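Local structure of 2-oxoadipate dioxygenase/decarboxylase (6W1G) at residues Leu264-Phe269 and Phe292-Gln297; Gln67-Ala72 and Asn225-Arg230; Glu36-Ile41 and Asp235-Gly240; Val28-Thr33 and Lys244-Lys249. The protein catalyses the iron(II)-dependent decarboxylation and hydroxylation of 2-oxoadipate to D-2-hydroxyglutarate, a step of D-lysine catabolism. All coordinates share one frame; numbering follows the deposited sequence.

Contact 1: Leu264-Phe269 and Phe292-Gln297; sequences LRQTSF and FGEIEQ. With NI (nickel (II) ion), chain B.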
loop_
_atom_site.group_PDB
_atom_site.type_symbol
_atom_site.label_atom_id
_atom_site.label_comp_id
_atom_site.label_asym_id
_atom_site.label_seq_id
_atom_site.Cartn_x
_atom_site.Cartn_y
_atom_site.Cartn_z
ATOM N N LEU A 264 0.587 5.750 -7.785
ATOM C CA LEU A 264 0.057 6.494 -6.662
ATOM C C LEU A 264 0.904 7.752 -6.500
ATOM O O LEU A 264 2.012 7.838 -7.026
ATOM C CB LEU A 264 -0.021 5.665 -5.393
ATOM C CG LEU A 264 1.286 5.212 -4.771
ATOM C CD1 LEU A 264 1.966 6.295 -3.949
ATOM C CD2 LEU A 264 1.033 4.013 -3.873
ATOM N N ARG A 265 0.381 8.695 -5.722
ATOM C CA ARG A 265 1.109 9.861 -5.268
ATOM C C ARG A 265 1.076 9.864 -3.754
ATOM O O ARG A 265 0.089 9.426 -3.151
ATOM C CB ARG A 265 0.472 11.129 -5.767
ATOM C CG ARG A 265 0.360 11.202 -7.279
ATOM C CD ARG A 265 -0.200 12.541 -7.771
ATOM N NE ARG A 265 0.847 13.554 -7.711
ATOM C CZ ARG A 265 0.656 14.860 -7.577
ATOM N NH1 ARG A 265 -0.561 15.352 -7.473
ATOM N NH2 ARG A 265 1.713 15.677 -7.560
ATOM N N GLN A 266 2.172 10.297 -3.119
ATOM C CA GLN A 266 2.237 10.267 -1.663
ATOM C C GLN A 266 3.119 11.392 -1.118
ATOM O O GLN A 266 4.050 11.865 -1.790
ATOM C CB GLN A 266 2.788 8.946 -1.136
ATOM C CG GLN A 266 4.205 8.669 -1.569
ATOM C CD GLN A 266 4.755 7.270 -1.227
ATOM O OE1 GLN A 266 4.048 6.237 -1.262
ATOM N NE2 GLN A 266 6.043 7.240 -0.924
ATOM N N THR A 267 2.811 11.821 0.101
ATOM C CA THR A 267 3.719 12.723 0.814
ATOM C C THR A 267 3.580 12.417 2.301
ATOM O O THR A 267 2.737 11.620 2.723
ATOM C CB THR A 267 3.539 14.215 0.452
ATOM O OG1 THR A 267 4.617 14.953 1.021
ATOM C CG2 THR A 267 2.238 14.750 0.911
ATOM N N SER A 268 4.445 13.030 3.088
ATOM C CA SER A 268 4.628 12.697 4.492
ATOM C C SER A 268 4.629 13.957 5.346
ATOM O O SER A 268 4.750 15.088 4.848
ATOM C CB SER A 268 5.953 11.910 4.715
ATOM O OG SER A 268 7.045 12.751 4.365
ATOM N N PHE A 269 4.468 13.727 6.647
ATOM C CA PHE A 269 4.467 14.828 7.614
ATOM C C PHE A 269 4.888 14.280 8.962
ATOM O O PHE A 269 4.776 13.082 9.240
ATOM C CB PHE A 269 3.073 15.452 7.696
ATOM C CG PHE A 269 1.968 14.517 8.087
ATOM C CD1 PHE A 269 1.288 13.759 7.135
ATOM C CD2 PHE A 269 1.588 14.391 9.416
ATOM C CE1 PHE A 269 0.286 12.903 7.516
ATOM C CE2 PHE A 269 0.590 13.548 9.790
ATOM C CZ PHE A 269 -0.075 12.808 8.835
ATOM N N PHE A 292 6.079 9.620 12.043
ATOM C CA PHE A 292 5.702 10.321 10.834
ATOM C C PHE A 292 4.461 9.712 10.226
ATOM O O PHE A 292 4.236 8.508 10.283
ATOM C CB PHE A 292 6.803 10.244 9.817
ATOM C CG PHE A 292 8.047 10.955 10.232
ATOM C CD1 PHE A 292 8.201 12.308 9.994
ATOM C CD2 PHE A 292 9.068 10.282 10.897
ATOM C CE1 PHE A 292 9.362 12.972 10.398
ATOM C CE2 PHE A 292 10.219 10.949 11.273
ATOM C CZ PHE A 292 10.357 12.287 11.039
ATOM N N GLY A 293 3.657 10.554 9.608
ATOM C CA GLY A 293 2.465 10.138 8.905
ATOM C C GLY A 293 2.645 10.283 7.407
ATOM O O GLY A 293 3.642 10.772 6.879
ATOM N N GLU A 294 1.638 9.759 6.701
ATOM C CA GLU A 294 1.637 9.726 5.242
ATOM C C GLU A 294 0.219 9.859 4.727
ATOM O O GLU A 294 -0.767 9.482 5.397
ATOM C CB GLU A 294 2.265 8.407 4.780
ATOM C CG GLU A 294 2.386 8.212 3.284
ATOM C CD GLU A 294 3.107 6.922 2.994
ATOM O OE1 GLU A 294 2.493 5.838 3.061
ATOM O OE2 GLU A 294 4.326 6.969 2.726
ATOM N N ILE A 295 0.110 10.372 3.510
ATOM C CA ILE A 295 -1.148 10.455 2.776
ATOM C C ILE A 295 -0.867 9.998 1.353
ATOM O O ILE A 295 0.191 10.285 0.801
ATOM C CB ILE A 295 -1.707 11.914 2.823
ATOM C CG1 ILE A 295 -3.026 12.057 2.122
ATOM C CG2 ILE A 295 -0.714 12.937 2.271
ATOM C CD1 ILE A 295 -4.137 11.254 2.701
ATOM N N GLU A 296 -1.848 9.322 0.730
ATOM C CA GLU A 296 -1.679 8.838 -0.645
ATOM C C GLU A 296 -2.959 8.991 -1.439
ATOM O O GLU A 296 -4.068 9.006 -0.895
ATOM C CB GLU A 296 -1.222 7.384 -0.696
ATOM C CG GLU A 296 -2.258 6.318 -0.375
ATOM C CD GLU A 296 -1.663 4.875 -0.221
ATOM O OE1 GLU A 296 -0.517 4.685 -0.597
ATOM O OE2 GLU A 296 -2.324 3.969 0.282
ATOM N N GLN A 297 -2.767 9.084 -2.753
ATOM C CA GLN A 297 -3.816 9.073 -3.742
ATOM C C GLN A 297 -3.476 7.926 -4.710
ATOM O O GLN A 297 -2.345 7.863 -5.196
ATOM C CB GLN A 297 -3.865 10.405 -4.512
ATOM C CG GLN A 297 -4.988 10.461 -5.544
ATOM C CD GLN A 297 -4.952 11.676 -6.401
ATOM O OE1 GLN A 297 -4.459 12.752 -6.019
ATOM N NE2 GLN A 297 -5.514 11.549 -7.577
HETATM NI NI NI B . 3.410 3.985 3.150
HETATM O O HOH W 1 -3.262 14.442 -7.796
HETATM O O HOH W 2 5.473 4.752 2.553
HETATM O O HOH W 3 4.571 2.172 3.108
HETATM O O HOH W 4 3.614 3.688 1.141
#
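Phe269 and Gly293 form the tight end of this antiparallel strand pair. The Phe269 ring folds back over Gly293, whose CA lies 3.9 Å from the ring centroid in a CH-pi contact over the face. CG sits between the backbone N and the carbonyl carbon (chi1 58°), which turns the ring toward the other strand. Any CB on Gly293 would run into the ring. Gly293 N gives a hydrogen bond to Phe269 O at 2.8 Å, and Phe269 N returns one to Gly293 O at 3.1 Å. With an alanine in place of Phe269, the Gly293 backbone would probably lose its aromatic cover and a gap would open. Beside this tight pair Phe292 is exposed, its ring edge near Phe269 O.

At the other end the backbones stay paired, but the side chains meet indirectly. A water joins Arg265 NH1 (2.9 Å) to Gln297 OE1 (2.7 Å). Arg265 also bridges to Asp235, and Gln297 OE1 accepts from Ile234 N.

Glu294, extended (chi1 -178°), sets OE1 2.1 Å from nickel; Thr228 OG1 also bonds this oxygen. On the Phe269 face, helix 29-48 touches Phe269 and Ile295, while helix 234-240 packs on Arg265, Thr267 and Ile295.

Contact 2: Gln67-Ala72 and Asn225-Arg230; sequences QERHGA and NHLTPR. With NI (nickel (II) ion), chain B.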
loop_
_atom_site.group_PDB
_atom_site.type_symbol
_atom_site.label_atom_id
_atom_site.label_comp_id
_atom_site.label_asym_id
_atom_site.label_seq_id
_atom_site.Cartn_x
_atom_site.Cartn_y
_atom_site.Cartn_z
ATOM N N GLN A 67 -12.799 3.570 4.226
ATOM C CA GLN A 67 -11.972 2.829 5.171
ATOM C C GLN A 67 -10.634 2.388 4.600
ATOM O O GLN A 67 -9.883 1.701 5.290
ATOM C CB GLN A 67 -12.752 1.644 5.748
ATOM C CG GLN A 67 -13.983 2.096 6.554
ATOM C CD GLN A 67 -13.570 2.850 7.811
ATOM O OE1 GLN A 67 -12.825 2.325 8.633
ATOM N NE2 GLN A 67 -14.023 4.083 7.948
ATOM N N GLU A 68 -10.333 2.745 3.377
ATOM C CA GLU A 68 -9.163 2.237 2.679
ATOM C C GLU A 68 -7.872 2.789 3.277
ATOM O O GLU A 68 -7.682 4.006 3.368
ATOM C CB GLU A 68 -9.261 2.564 1.194
ATOM C CG GLU A 68 -8.016 2.158 0.431
ATOM C CD GLU A 68 -8.219 1.982 -1.062
ATOM O OE1 GLU A 68 -9.359 2.154 -1.583
ATOM O OE2 GLU A 68 -7.183 1.680 -1.733
ATOM N N ARG A 69 -6.973 1.887 3.669
ATOM C CA ARG A 69 -5.730 2.265 4.300
ATOM C C ARG A 69 -4.630 1.285 3.940
ATOM O O ARG A 69 -4.877 0.163 3.493
ATOM C CB ARG A 69 -5.835 2.234 5.836
ATOM C CG ARG A 69 -6.758 3.225 6.463
ATOM C CD ARG A 69 -7.062 2.874 7.900
ATOM N NE ARG A 69 -8.018 1.803 8.044
ATOM C CZ ARG A 69 -9.314 1.976 8.231
ATOM N NH1 ARG A 69 -9.840 3.214 8.276
ATOM N NH2 ARG A 69 -10.045 0.862 8.304
ATOM N N HIS A 70 -3.389 1.723 4.176
ATOM C CA HIS A 70 -2.273 0.791 4.275
ATOM C C HIS A 70 -1.506 1.059 5.566
ATOM O O HIS A 70 -1.448 2.196 6.029
ATOM C CB HIS A 70 -1.291 0.736 3.085
ATOM C CG HIS A 70 -0.282 1.826 2.971
ATOM N ND1 HIS A 70 -0.436 2.907 2.122
ATOM C CD2 HIS A 70 0.940 1.965 3.541
ATOM C CE1 HIS A 70 0.639 3.675 2.207
ATOM N NE2 HIS A 70 1.486 3.139 3.058
ATOM N N GLY A 71 -0.925 0.026 6.144
ATOM C CA GLY A 71 0.037 0.186 7.210
ATOM C C GLY A 71 1.421 -0.143 6.714
ATOM O O GLY A 71 1.591 -0.766 5.666
ATOM N N ALA A 72 2.421 0.290 7.478
ATOM C CA ALA A 72 3.806 -0.037 7.205
ATOM C C ALA A 72 4.464 -0.415 8.524
ATOM O O ALA A 72 4.292 0.292 9.528
ATOM C CB ALA A 72 4.532 1.179 6.615
ATOM N N ASN A 225 4.731 2.125 11.606
ATOM C CA ASN A 225 5.575 3.186 11.079
ATOM C C ASN A 225 4.744 4.295 10.462
ATOM O O ASN A 225 5.090 5.490 10.576
ATOM C CB ASN A 225 6.479 2.611 9.996
ATOM C CG ASN A 225 7.427 3.619 9.434
ATOM O OD1 ASN A 225 7.294 3.997 8.274
ATOM N ND2 ASN A 225 8.398 4.055 10.219
ATOM N N HIS A 226 3.660 3.919 9.815
ATOM C CA HIS A 226 2.606 4.864 9.452
ATOM C C HIS A 226 1.380 4.038 9.076
ATOM O O HIS A 226 1.459 2.844 8.766
ATOM C CB HIS A 226 3.017 5.844 8.359
ATOM C CG HIS A 226 3.497 5.195 7.115
ATOM N ND1 HIS A 226 4.831 5.000 6.845
ATOM C CD2 HIS A 226 2.836 4.679 6.046
ATOM C CE1 HIS A 226 4.977 4.418 5.668
ATOM N NE2 HIS A 226 3.775 4.215 5.152
ATOM N N LEU A 227 0.240 4.713 9.122
ATOM C CA LEU A 227 -1.028 4.216 8.627
ATOM C C LEU A 227 -1.580 5.290 7.703
ATOM O O LEU A 227 -1.801 6.418 8.155
ATOM C CB LEU A 227 -1.949 4.008 9.801
ATOM C CG LEU A 227 -3.058 3.093 9.728
ATOM C CD1 LEU A 227 -2.999 1.854 9.074
ATOM C CD2 LEU A 227 -3.917 3.060 10.908
ATOM N N THR A 228 -1.789 4.935 6.443
ATOM C CA THR A 228 -2.023 5.912 5.373
ATOM C C THR A 228 -3.425 5.755 4.832
ATOM O O THR A 228 -3.757 4.685 4.281
ATOM C CB THR A 228 -1.018 5.679 4.241
ATOM O OG1 THR A 228 0.280 5.791 4.813
ATOM C CG2 THR A 228 -1.222 6.679 3.131
ATOM N N PRO A 229 -4.252 6.793 4.962
ATOM C CA PRO A 229 -5.567 6.787 4.319
ATOM C C PRO A 229 -5.443 7.191 2.865
ATOM O O PRO A 229 -4.446 7.765 2.429
ATOM C CB PRO A 229 -6.358 7.833 5.107
ATOM C CG PRO A 229 -5.345 8.800 5.539
ATOM C CD PRO A 229 -4.034 8.050 5.723
ATOM N N ARG A 230 -6.502 6.901 2.115
ATOM C CA ARG A 230 -6.585 7.192 0.697
ATOM C C ARG A 230 -7.445 8.428 0.444
ATOM O O ARG A 230 -8.611 8.486 0.844
ATOM C CB ARG A 230 -7.188 6.008 -0.070
ATOM C CG ARG A 230 -7.351 6.283 -1.545
ATOM C CD ARG A 230 -7.965 5.096 -2.273
ATOM N NE ARG A 230 -8.220 5.428 -3.649
ATOM C CZ ARG A 230 -8.873 4.663 -4.527
ATOM N NH1 ARG A 230 -9.370 3.481 -4.161
ATOM N NH2 ARG A 230 -9.038 5.074 -5.767
HETATM NI NI NI B . 3.410 3.985 3.150
HETATM O O HOH W 3 4.571 2.172 3.108
HETATM O O HOH W 4 3.614 3.688 1.141
HETATM O O HOH W 2 5.473 4.752 2.553
#
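His70 and His226 meet across an antiparallel strand pair at the side of the mixed five-stranded sheet where 226-229 is the outermost strand. The backbone ladder carries the pairing. His70 N binds Thr228 O at 3.0 Å, and Thr228 N binds His70 O at 2.8 Å. Further along, Asn225 N reaches Ala72 O at 2.8 Å.

Both imidazoles rise from the same face of the sheet. Each has CG between the backbone N and the carbonyl carbon (chi1 78° in His70, 56° in His226), and this aims each NE2 at the nickel. The rings meet rim to rim with planes 83° apart, so neither covers the other. Instead each rests on a small side chain of the opposite strand. Thr228 CB lies over a face of His70, 3.6 Å from the centroid. Ala72 CB lies over a face of His226, also at 3.6 Å.

At the far end Glu68 OE1 takes a 2.9 Å salt bridge from Arg230 NH1, in the guanidinium plane. Arg64 and Arg127 also bridge to Glu68, and Glu61 to Arg230.

His70 NE2 binds nickel at 2.1 Å and His226 NE2 at 2.0 Å. Glu294 completes a facial triad of two histidines and one carboxylate, and three waters fill the remaining positions. Glu296 holds His70 ND1 from the second shell, which fixes the turn of that ring. The nickel occupies the Fe(2+) site. Since both histidines also bind 2-oxoadipate, the water positions are probably where substrate and oxygen come in.

Contact 3: Glu36-Ile41 and Asp235-Gly240; sequences ELVSEI and DAIQLG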
loop_
_atom_site.group_PDB
_atom_site.type_symbol
_atom_site.label_atom_id
_atom_site.label_comp_id
_atom_site.label_asym_id
_atom_site.label_seq_id
_atom_site.Cartn_x
_atom_site.Cartn_y
_atom_site.Cartn_z
ATOM N N GLU A 36 -10.216 13.358 9.243
ATOM C CA GLU A 36 -11.311 14.310 9.037
ATOM C C GLU A 36 -11.096 15.110 7.760
ATOM O O GLU A 36 -12.033 15.347 6.997
ATOM C CB GLU A 36 -11.393 15.230 10.260
ATOM C CG GLU A 36 -11.866 14.521 11.513
ATOM C CD GLU A 36 -11.877 15.385 12.763
ATOM O OE1 GLU A 36 -11.200 16.433 12.783
ATOM O OE2 GLU A 36 -12.562 14.993 13.733
ATOM N N LEU A 37 -9.855 15.497 7.500
ATOM C CA LEU A 37 -9.540 16.245 6.291
ATOM C C LEU A 37 -9.749 15.386 5.050
ATOM O O LEU A 37 -10.285 15.851 4.055
ATOM C CB LEU A 37 -8.110 16.728 6.397
ATOM C CG LEU A 37 -7.632 17.671 5.306
ATOM C CD1 LEU A 37 -8.447 18.989 5.286
ATOM C CD2 LEU A 37 -6.167 17.951 5.556
ATOM N N VAL A 38 -9.365 14.114 5.112
ATOM C CA VAL A 38 -9.540 13.204 3.979
ATOM C C VAL A 38 -11.008 13.053 3.635
ATOM O O VAL A 38 -11.398 13.081 2.459
ATOM C CB VAL A 38 -8.885 11.848 4.272
ATOM C CG1 VAL A 38 -9.287 10.806 3.212
ATOM C CG2 VAL A 38 -7.361 11.977 4.329
ATOM N N SER A 39 -11.844 12.884 4.656
ATOM C CA SER A 39 -13.266 12.724 4.393
ATOM C C SER A 39 -13.831 13.961 3.701
ATOM O O SER A 39 -14.624 13.856 2.763
ATOM C CB SER A 39 -14.001 12.464 5.700
ATOM O OG SER A 39 -15.388 12.345 5.473
ATOM N N GLU A 40 -13.434 15.147 4.162
ATOM C CA GLU A 40 -13.930 16.380 3.554
ATOM C C GLU A 40 -13.454 16.523 2.117
ATOM O O GLU A 40 -14.243 16.866 1.221
ATOM C CB GLU A 40 -13.414 17.556 4.380
ATOM C CG GLU A 40 -13.890 18.917 3.951
ATOM C CD GLU A 40 -13.496 20.016 4.938
ATOM O OE1 GLU A 40 -12.284 20.226 5.155
ATOM O OE2 GLU A 40 -14.400 20.661 5.504
ATOM N N ILE A 41 -12.167 16.308 1.875
ATOM C CA ILE A 41 -11.637 16.396 0.513
ATOM C C ILE A 41 -12.326 15.413 -0.428
ATOM O O ILE A 41 -12.675 15.757 -1.574
ATOM C CB ILE A 41 -10.115 16.216 0.486
ATOM C CG1 ILE A 41 -9.415 17.423 1.104
ATOM C CG2 ILE A 41 -9.566 15.915 -0.906
ATOM C CD1 ILE A 41 -9.567 18.697 0.342
ATOM N N ASP A 235 -3.402 16.940 -4.085
ATOM C CA ASP A 235 -3.083 18.362 -4.149
ATOM C C ASP A 235 -3.984 19.149 -3.214
ATOM O O ASP A 235 -3.545 20.066 -2.516
ATOM C CB ASP A 235 -3.277 18.888 -5.565
ATOM C CG ASP A 235 -2.303 18.295 -6.579
ATOM O OD1 ASP A 235 -1.148 18.078 -6.236
ATOM O OD2 ASP A 235 -2.700 18.058 -7.733
ATOM N N ALA A 236 -5.262 18.807 -3.204
ATOM C CA ALA A 236 -6.218 19.458 -2.334
ATOM C C ALA A 236 -5.891 19.199 -0.878
ATOM O O ALA A 236 -6.003 20.104 -0.041
ATOM C CB ALA A 236 -7.635 19.022 -2.674
ATOM N N ILE A 237 -5.506 17.975 -0.534
ATOM C CA ILE A 237 -5.234 17.753 0.874
ATOM C C ILE A 237 -3.998 18.553 1.297
ATOM O O ILE A 237 -3.950 19.057 2.411
ATOM C CB ILE A 237 -5.169 16.251 1.207
ATOM C CG1 ILE A 237 -5.573 16.099 2.657
ATOM C CG2 ILE A 237 -3.848 15.714 0.816
ATOM C CD1 ILE A 237 -6.028 14.748 2.963
ATOM N N GLN A 238 -2.979 18.652 0.434
ATOM C CA GLN A 238 -1.781 19.424 0.778
ATOM C C GLN A 238 -2.128 20.876 1.068
ATOM O O GLN A 238 -1.508 21.482 1.941
ATOM C CB GLN A 238 -0.738 19.359 -0.331
ATOM C CG GLN A 238 0.083 18.107 -0.329
ATOM C CD GLN A 238 1.266 18.214 -1.257
ATOM O OE1 GLN A 238 1.111 18.298 -2.472
ATOM N NE2 GLN A 238 2.456 18.241 -0.688
ATOM N N LEU A 239 -3.119 21.426 0.368
ATOM C CA LEU A 239 -3.540 22.789 0.604
ATOM C C LEU A 239 -4.273 22.951 1.934
ATOM O O LEU A 239 -4.336 24.060 2.471
ATOM C CB LEU A 239 -4.444 23.342 -0.487
ATOM C CG LEU A 239 -3.758 23.787 -1.738
ATOM C CD1 LEU A 239 -4.824 24.161 -2.789
ATOM C CD2 LEU A 239 -2.864 24.992 -1.489
ATOM N N GLY A 240 -4.891 21.899 2.438
ATOM C CA GLY A 240 -5.555 21.951 3.730
ATOM C C GLY A 240 -4.719 21.557 4.948
ATOM O O GLY A 240 -5.121 21.919 6.070
#
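Ile237 lies at the centre of a crossed helix pair, with Leu37 to one side of it and Ile41 to the other. Segment 36-41 of helix 29-48 packs on segment 235-240 of helix 234-240, the axes 10.0 Å apart at closest and running at 132°. The contact is wholly apolar. It uses one stripe of each helix: Leu37, Val38 and Ile41 on one, Ala236, Ile237 and Gly240 on the other.

Ile237 leaves its backbone roughly to one side, but its extended CG1-CD1 arm swings across to the first helix. CD1 meets Val38 CG2 while CG1 lies against Leu37, the chains crossing at a slant. Both approaches look shorter than usual for carbon pairs. Ile237 has a second conformer, so this tightness is doubtful.

In Leu37, CG stands anti to the backbone N (chi1 -173°), which carries the branched end across to the second helix. CD2 touches Ile237 CG1 and comes within 3.9 Å of Gly240 C. Gly240 suits this place: a CB there would press on Leu37 CD1.

Val38 and Ile237 also touch Ile295 of strand 288-298, so the pair covers the sheet face that points away from the nickel. Met241 covers Leu37 beyond the end of helix 234-240, and Thr231 lies against Ile41.

Ile41 closes the other end of the stripe. Its CG1 is anti to the carbonyl carbon (chi1 -70°) and passes 4.2 Å from Ile237 CA. The chain then bends, and its CD1 comes to rest 3.6 Å from Ala236 CB.

Contact 4: Val28-Thr33 and Lys244-Lys249; sequences VPLYGT and KGIPPK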
loop_
_atom_site.group_PDB
_atom_site.type_symbol
_atom_site.label_atom_id
_atom_site.label_comp_id
_atom_site.label_asym_id
_atom_site.label_seq_id
_atom_site.Cartn_x
_atom_site.Cartn_y
_atom_site.Cartn_z
ATOM N N VAL A 28 -1.723 8.511 18.084
ATOM C CA VAL A 28 -1.259 9.604 17.243
ATOM C C VAL A 28 -2.466 10.464 16.880
ATOM O O VAL A 28 -3.078 10.300 15.798
ATOM C CB VAL A 28 -0.523 9.075 15.993
ATOM C CG1 VAL A 28 -0.016 10.186 15.124
ATOM C CG2 VAL A 28 0.626 8.165 16.399
ATOM N N PRO A 29 -2.826 11.444 17.719
ATOM C CA PRO A 29 -4.074 12.204 17.477
ATOM C C PRO A 29 -4.121 12.901 16.131
ATOM O O PRO A 29 -5.213 13.048 15.562
ATOM C CB PRO A 29 -4.089 13.209 18.636
ATOM C CG PRO A 29 -3.285 12.639 19.660
ATOM C CD PRO A 29 -2.281 11.682 19.059
ATOM N N LEU A 30 -2.986 13.342 15.589
ATOM C CA LEU A 30 -3.007 14.042 14.300
ATOM C C LEU A 30 -3.423 13.146 13.157
ATOM O O LEU A 30 -3.865 13.662 12.122
ATOM C CB LEU A 30 -1.651 14.739 14.069
ATOM C CG LEU A 30 -1.464 16.077 14.809
ATOM C CD1 LEU A 30 -0.017 16.552 14.803
ATOM C CD2 LEU A 30 -2.367 17.209 14.272
ATOM N N TYR A 31 -3.337 11.818 13.318
ATOM C CA TYR A 31 -3.920 10.909 12.337
ATOM C C TYR A 31 -5.434 11.060 12.289
ATOM O O TYR A 31 -6.036 11.049 11.217
ATOM C CB TYR A 31 -3.496 9.481 12.642
ATOM C CG TYR A 31 -4.248 8.442 11.874
ATOM C CD1 TYR A 31 -3.934 8.136 10.559
ATOM C CD2 TYR A 31 -5.248 7.722 12.489
ATOM C CE1 TYR A 31 -4.599 7.111 9.901
ATOM C CE2 TYR A 31 -5.923 6.725 11.851
ATOM C CZ TYR A 31 -5.596 6.404 10.550
ATOM O OH TYR A 31 -6.283 5.416 9.866
ATOM N N GLY A 32 -6.087 11.217 13.440
ATOM C CA GLY A 32 -7.499 11.525 13.425
ATOM C C GLY A 32 -7.825 12.830 12.717
ATOM O O GLY A 32 -8.818 12.918 11.975
ATOM N N THR A 33 -7.008 13.869 12.949
ATOM C CA THR A 33 -7.161 15.120 12.211
ATOM C C THR A 33 -7.043 14.880 10.715
ATOM O O THR A 33 -7.852 15.405 9.938
ATOM C CB THR A 33 -6.092 16.077 12.715
ATOM O OG1 THR A 33 -6.205 16.180 14.138
ATOM C CG2 THR A 33 -6.268 17.430 12.078
ATOM N N LYS A 244 -3.802 22.560 9.621
ATOM C CA LYS A 244 -4.073 21.608 10.692
ATOM C C LYS A 244 -2.820 21.188 11.459
ATOM O O LYS A 244 -2.899 20.290 12.282
ATOM C CB LYS A 244 -4.804 20.379 10.121
ATOM C CG LYS A 244 -6.189 20.672 9.531
ATOM C CD LYS A 244 -7.147 21.184 10.584
ATOM C CE LYS A 244 -8.469 21.613 9.959
ATOM N NZ LYS A 244 -9.586 20.719 10.374
ATOM N N GLY A 245 -1.671 21.827 11.204
ATOM C CA GLY A 245 -0.468 21.496 11.951
ATOM C C GLY A 245 0.302 20.288 11.481
ATOM O O GLY A 245 1.105 19.741 12.247
ATOM N N ILE A 246 0.080 19.829 10.243
ATOM C CA ILE A 246 0.802 18.687 9.689
ATOM C C ILE A 246 1.390 19.109 8.347
ATOM O O ILE A 246 1.004 18.545 7.290
ATOM C CB ILE A 246 -0.096 17.434 9.638
ATOM C CG1 ILE A 246 -1.510 17.789 9.150
ATOM C CG2 ILE A 246 -0.150 16.794 11.033
ATOM C CD1 ILE A 246 -2.388 16.561 8.869
ATOM N N PRO A 247 2.207 20.179 8.306
ATOM C CA PRO A 247 2.704 20.634 7.003
ATOM C C PRO A 247 3.448 19.498 6.345
ATOM O O PRO A 247 4.395 18.938 6.936
ATOM C CB PRO A 247 3.660 21.779 7.348
ATOM C CG PRO A 247 4.022 21.560 8.737
ATOM C CD PRO A 247 2.817 20.928 9.404
ATOM N N PRO A 248 3.081 19.137 5.135
ATOM C CA PRO A 248 3.754 17.994 4.528
ATOM C C PRO A 248 4.958 18.466 3.741
ATOM O O PRO A 248 5.161 19.654 3.499
ATOM C CB PRO A 248 2.708 17.455 3.563
ATOM C CG PRO A 248 1.986 18.690 3.090
ATOM C CD PRO A 248 1.912 19.564 4.343
ATOM N N LYS A 249 5.751 17.493 3.336
ATOM C CA LYS A 249 6.779 17.760 2.360
ATOM C C LYS A 249 6.143 18.295 1.090
ATOM O O LYS A 249 5.145 17.752 0.585
ATOM C CB LYS A 249 7.529 16.461 2.092
ATOM C CG LYS A 249 8.296 15.897 3.301
ATOM C CD LYS A 249 9.490 16.719 3.704
ATOM C CE LYS A 249 10.494 15.817 4.439
ATOM N NZ LYS A 249 11.108 16.482 5.617
HETATM O O HOH W 5 -9.108 17.990 10.166
#
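Leu30 brings its methyls to the oxygens of two successive peptides, the flat groups of this contact. Leu30 CD2 lies 3.7 Å from Lys244 O, and Leu30 CD1 lies 4.2 Å from Gly245 O. No aromatic ring bridges the two segments. The Tyr31 ring leaves the helix on another side, where it packs edge-to-face with Tyr24 and its OH bonds to Ser21.

Leu30 CD1 also lies 3.8 Å from Ile246 CG2. The two side chains slide past each other in opposite directions, and Ile246 CG2 sits close to both methyls of the leucine. In Leu30, CG is anti to the carbonyl carbon (chi1 -80°), which leans CG, and with it both methyls, over the loop.

The start of helix 29-48 packs here on a loop. Val28 lies between helix 9-27 and helix 29-48, and segment 244-249 belongs to the link from helix 234-240 to strand 264-275. Gly245 has left-handed backbone angles, and the chain turns there toward Ile246.

Replacing Leu30 with an alanine would probably leave a gap beside Ile246 CG2 where the methyls had been. Ile246 also packs on Phe269 and Met241.

One turn on, Thr33 CG2 lies against the aliphatic chain of Lys244, 3.8 Å from its CB. The chain of Lys244 bends, and its NZ gives a hydrogen bond to a water at 2.8 Å. The same water donates to Thr33 O at 2.9 Å.

Overall arrangement
Contacts 1 and 2 build the metal site together, their centres about 9 Å apart. Contact 2 gives the two histidines and contact 1 the glutamate. Two probable hydrogen bonds tie them: Glu294 OE1 to Thr228 OG1 at 2.8 Å, and Glu296 OE2 to His70 ND1 at 2.8 Å. Contacts 3 and 4 lie behind this layer, and both use helix 29-48. Ile295 CD1 of contact 1 lies 3.7 Å from Val38 CG2 of contact 3. A salt bridge joins Arg265 NH1 of contact 1 to Asp235 OD1 of contact 3 at 3.1 Å. Lys249 N of contact 4 probably hydrogen-bonds to Ser268 O at 3.0 Å. The nearest atom of the Val38 side chain is about 13 Å from the nickel.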